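[Ribosomal protein bS18]-alanine N-acetyltransferase (Escherichia coli O157:H7, PDB 5ISV) transfers the acetyl group of acetyl-CoA to the N-terminal alanine of ribosomal protein bS18, as a member of the GNAT acetyltransferase family. Local coordinates at residues 123-128 and 138-143. Numbering follows the deposited sequence.
Sequences ATIRRN and DAIIMA
Thr124 and Arg126 pair with Ile141 and Ala139 as antiparallel hydrogen-bonded pairs, flanking the non-hydrogen-bonded pair Ile125–Ile140, and the segment axes come within 4.7 Å, their N-to-C directions 166° apart. At Arg126 the pairing is reciprocal: its N lies 2.9 Å from Ala139 O, and its O accepts the N-H of Ala139. The ladder is disturbed at the other end, where Ala123 and Thr124 both face Ile141. Ile141 O takes a bond of 2.8 Å from Ala123 N and a weak one of 3.4 Å from Thr124 N, which identifies a classic beta bulge.

On the face of Thr124 and Arg126, Ile141 touches both of those side chains. Its CB lies 3.8 Å from Thr124 CG2, the two side chains running alongside each other, while its CD1 comes unusually close to CG and CD of Arg126, 3.3 Å from each, too short for a relaxed contact and doubtful in its exact length. The arginine chain bends at CG–CD (chi3 74°), and its NH1 ends in a salt bridge to Glu103, the predicted proton acceptor. Ile141 also touches Glu103, which places this face of the hairpin beside the probable active site. On the reverse face Ile125 CG1 rests 3.9 Å from Ile140 CD1.

Where the strand turns its corner, the Asp138 carboxylate takes over from the backbone ladder. Asn128 N donates to its OD1 over 2.8 Å, reaching the anti side 27° out of the carboxylate plane, and a water lies within hydrogen-bonding distance of both this oxygen and Asn128 OD1.

Strand 136-145, hydrogen-bonded to strand 99-105 on its other side, carries 121-129 as an edge strand of the sheet: together they form the C-terminal beta hairpin of the GNAT fold.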
ATOM      1  N   ALA A 123     -14.570  -5.132   1.818  1.00 25.62           N
ATOM      2  CA  ALA A 123     -15.629  -4.148   1.805  1.00 28.53           C
ATOM      3  C   ALA A 123     -16.552  -4.456   0.644  1.00 30.91           C
ATOM      4  O   ALA A 123     -17.748  -4.382   0.788  1.00 34.83           O
ATOM      5  CB  ALA A 123     -15.049  -2.738   1.678  1.00 28.96           C
ATOM      6  N   THR A 124     -15.987  -4.755  -0.510  1.00 27.48           N
ATOM      7  CA  THR A 124     -16.723  -5.050  -1.705  1.00 28.27           C
ATOM      8  C   THR A 124     -15.855  -5.728  -2.755  1.00 24.62           C
ATOM      9  O   THR A 124     -14.644  -5.818  -2.621  1.00 27.24           O
ATOM     10  CB  THR A 124     -17.417  -3.802  -2.275  1.00 35.52           C
ATOM     11  OG1 THR A 124     -18.326  -4.233  -3.290  1.00 42.44           O
ATOM     12  CG2 THR A 124     -16.468  -2.807  -2.855  1.00 35.02           C
ATOM     13  N   ILE A 125     -16.500  -6.225  -3.786  1.00 26.48           N
ATOM     14  CA  ILE A 125     -15.883  -6.916  -4.895  1.00 23.41           C
ATOM     15  C   ILE A 125     -16.200  -6.135  -6.145  1.00 23.61           C
ATOM     16  O   ILE A 125     -17.301  -5.603  -6.260  1.00 24.97           O
ATOM     17  CB  ILE A 125     -16.368  -8.378  -5.009  1.00 25.05           C
ATOM     18  CG1 ILE A 125     -15.951  -9.171  -3.778  1.00 29.45           C
ATOM     19  CG2 ILE A 125     -15.824  -9.055  -6.264  1.00 26.34           C
ATOM     20  CD1 ILE A 125     -16.634 -10.509  -3.662  1.00 35.67           C
ATOM     21  N   ARG A 126     -15.257  -6.077  -7.092  1.00 21.38           N
ATOM     22  CA  ARG A 126     -15.533  -5.444  -8.411  1.00 22.40           C
ATOM     23  C   ARG A 126     -15.351  -6.512  -9.453  1.00 21.34           C
ATOM     24  O   ARG A 126     -14.229  -6.953  -9.702  1.00 22.75           O
ATOM     25  CB  ARG A 126     -14.585  -4.288  -8.641  1.00 24.68           C
ATOM     26  CG  ARG A 126     -14.503  -3.372  -7.442  1.00 27.13           C
ATOM     27  CD  ARG A 126     -13.592  -2.207  -7.715  1.00 25.94           C
ATOM     28  NE  ARG A 126     -14.272  -1.279  -8.602  1.00 27.16           N
ATOM     29  CZ  ARG A 126     -13.818  -0.099  -8.966  1.00 27.21           C
ATOM     30  NH1 ARG A 126     -12.625   0.362  -8.567  1.00 29.71           N
ATOM     31  NH2 ARG A 126     -14.581   0.623  -9.787  1.00 31.19           N
ATOM     32  N   ARG A 127     -16.460  -7.014 -10.010  1.00 22.55           N
ATOM     33  CA  ARG A 127     -16.430  -8.108 -10.958  1.00 22.80           C
ATOM     34  C   ARG A 127     -15.596  -7.759 -12.179  1.00 23.56           C
ATOM     35  O   ARG A 127     -15.804  -6.745 -12.827  1.00 24.67           O
ATOM     36  CB  ARG A 127     -17.870  -8.498 -11.404  1.00 24.71           C
ATOM     37  CG  ARG A 127     -17.946  -9.771 -12.255  1.00 27.61           C
ATOM     38  CD  ARG A 127     -19.364 -10.153 -12.691  1.00 28.98           C
ATOM     39  NE  ARG A 127     -19.308 -11.210 -13.704  1.00 34.32           N
ATOM     40  CZ  ARG A 127     -20.343 -11.656 -14.422  1.00 35.54           C
ATOM     41  NH1 ARG A 127     -21.566 -11.129 -14.270  1.00 42.97           N
ATOM     42  NH2 ARG A 127     -20.151 -12.624 -15.311  1.00 42.53           N
ATOM     43  N   ASN A 128     -14.632  -8.616 -12.501  1.00 23.22           N
ATOM     44  CA  ASN A 128     -13.854  -8.526 -13.744  1.00 23.83           C
ATOM     45  C   ASN A 128     -13.132  -7.170 -13.921  1.00 21.72           C
ATOM     46  O   ASN A 128     -12.904  -6.714 -15.065  1.00 27.55           O
ATOM     47  CB  ASN A 128     -14.749  -8.857 -14.963  1.00 23.86           C
ATOM     48  CG  ASN A 128     -15.040 -10.335 -15.042  1.00 25.29           C
ATOM     49  OD1 ASN A 128     -14.216 -11.159 -14.632  1.00 30.24           O
ATOM     50  ND2 ASN A 128     -16.181 -10.690 -15.548  1.00 28.45           N
ATOM     51  N   ASP A 138     -11.540 -10.475 -10.749  1.00 20.89           N
ATOM     52  CA  ASP A 138     -12.139  -9.555  -9.816  1.00 21.37           C
ATOM     53  C   ASP A 138     -11.076  -8.801  -9.025  1.00 20.89           C
ATOM     54  O   ASP A 138      -9.935  -9.289  -8.798  1.00 22.35           O
ATOM     55  CB  ASP A 138     -13.052 -10.287  -8.840  1.00 21.52           C
ATOM     56  CG  ASP A 138     -14.268 -10.974  -9.505  1.00 24.23           C
ATOM     57  OD1 ASP A 138     -14.546 -10.816 -10.721  1.00 26.24           O
ATOM     58  OD2 ASP A 138     -14.925 -11.733  -8.772  1.00 30.73           O
ATOM     59  N   ALA A 139     -11.448  -7.613  -8.599  1.00 20.67           N
ATOM     60  CA  ALA A 139     -10.753  -6.837  -7.581  1.00 21.78           C
ATOM     61  C   ALA A 139     -11.486  -6.994  -6.268  1.00 20.79           C
ATOM     62  O   ALA A 139     -12.716  -7.052  -6.233  1.00 23.71           O
ATOM     63  CB  ALA A 139     -10.725  -5.379  -7.971  1.00 20.96           C
ATOM     64  N   ILE A 140     -10.737  -7.141  -5.180  1.00 20.76           N
ATOM     65  CA  ILE A 140     -11.310  -7.143  -3.844  1.00 22.32           C
ATOM     66  C   ILE A 140     -10.914  -5.826  -3.251  1.00 20.37           C
ATOM     67  O   ILE A 140      -9.703  -5.517  -3.199  1.00 20.78           O
ATOM     68  CB  ILE A 140     -10.759  -8.284  -2.938  1.00 25.42           C
ATOM     69  CG1 ILE A 140     -10.838  -9.647  -3.630  1.00 29.43           C
ATOM     70  CG2 ILE A 140     -11.484  -8.291  -1.604  1.00 28.07           C
ATOM     71  CD1 ILE A 140     -12.217 -10.077  -4.040  1.00 31.08           C
ATOM     72  N   ILE A 141     -11.855  -5.049  -2.778  1.00 23.35           N
ATOM     73  CA  ILE A 141     -11.608  -3.802  -2.077  1.00 23.22           C
ATOM     74  C   ILE A 141     -11.616  -4.168  -0.606  1.00 21.99           C
ATOM     75  O   ILE A 141     -12.564  -4.763  -0.101  1.00 24.87           O
ATOM     76  CB  ILE A 141     -12.685  -2.730  -2.370  1.00 25.57           C
ATOM     77  CG1 ILE A 141     -12.577  -2.278  -3.816  1.00 30.01           C
ATOM     78  CG2 ILE A 141     -12.455  -1.495  -1.517  1.00 25.71           C
ATOM     79  CD1 ILE A 141     -12.389  -3.339  -4.858  1.00 34.10           C
ATOM     80  N   MET A 142     -10.526  -3.839   0.078  1.00 19.31           N
ATOM     81  CA  MET A 142     -10.410  -4.078   1.513  1.00 20.94           C
ATOM     82  C   MET A 142     -10.252  -2.777   2.290  1.00 19.15           C
ATOM     83  O   MET A 142      -9.625  -1.810   1.803  1.00 21.53           O
ATOM     84  CB  MET A 142      -9.250  -5.052   1.796  1.00 21.55           C
ATOM     85  CG  MET A 142      -9.250  -6.288   0.906  1.00 23.19           C
ATOM     86  SD  MET A 142      -8.035  -7.522   1.394  1.00 24.49           S
ATOM     87  CE  MET A 142      -8.858  -8.221   2.799  1.00 25.34           C
ATOM     88  N   ALA A 143     -10.771  -2.785   3.515  1.00 19.91           N
ATOM     89  CA  ALA A 143     -10.707  -1.620   4.413  1.00 20.96           C
ATOM     90  C   ALA A 143     -10.181  -2.007   5.808  1.00 20.54           C
ATOM     91  O   ALA A 143     -10.563  -3.022   6.364  1.00 22.51           O
ATOM     92  CB  ALA A 143     -12.102  -0.978   4.533  1.00 24.17           C
TER
HETATM   93  O   HOH W   1     -14.943 -12.908 -12.490  1.00 44.14           O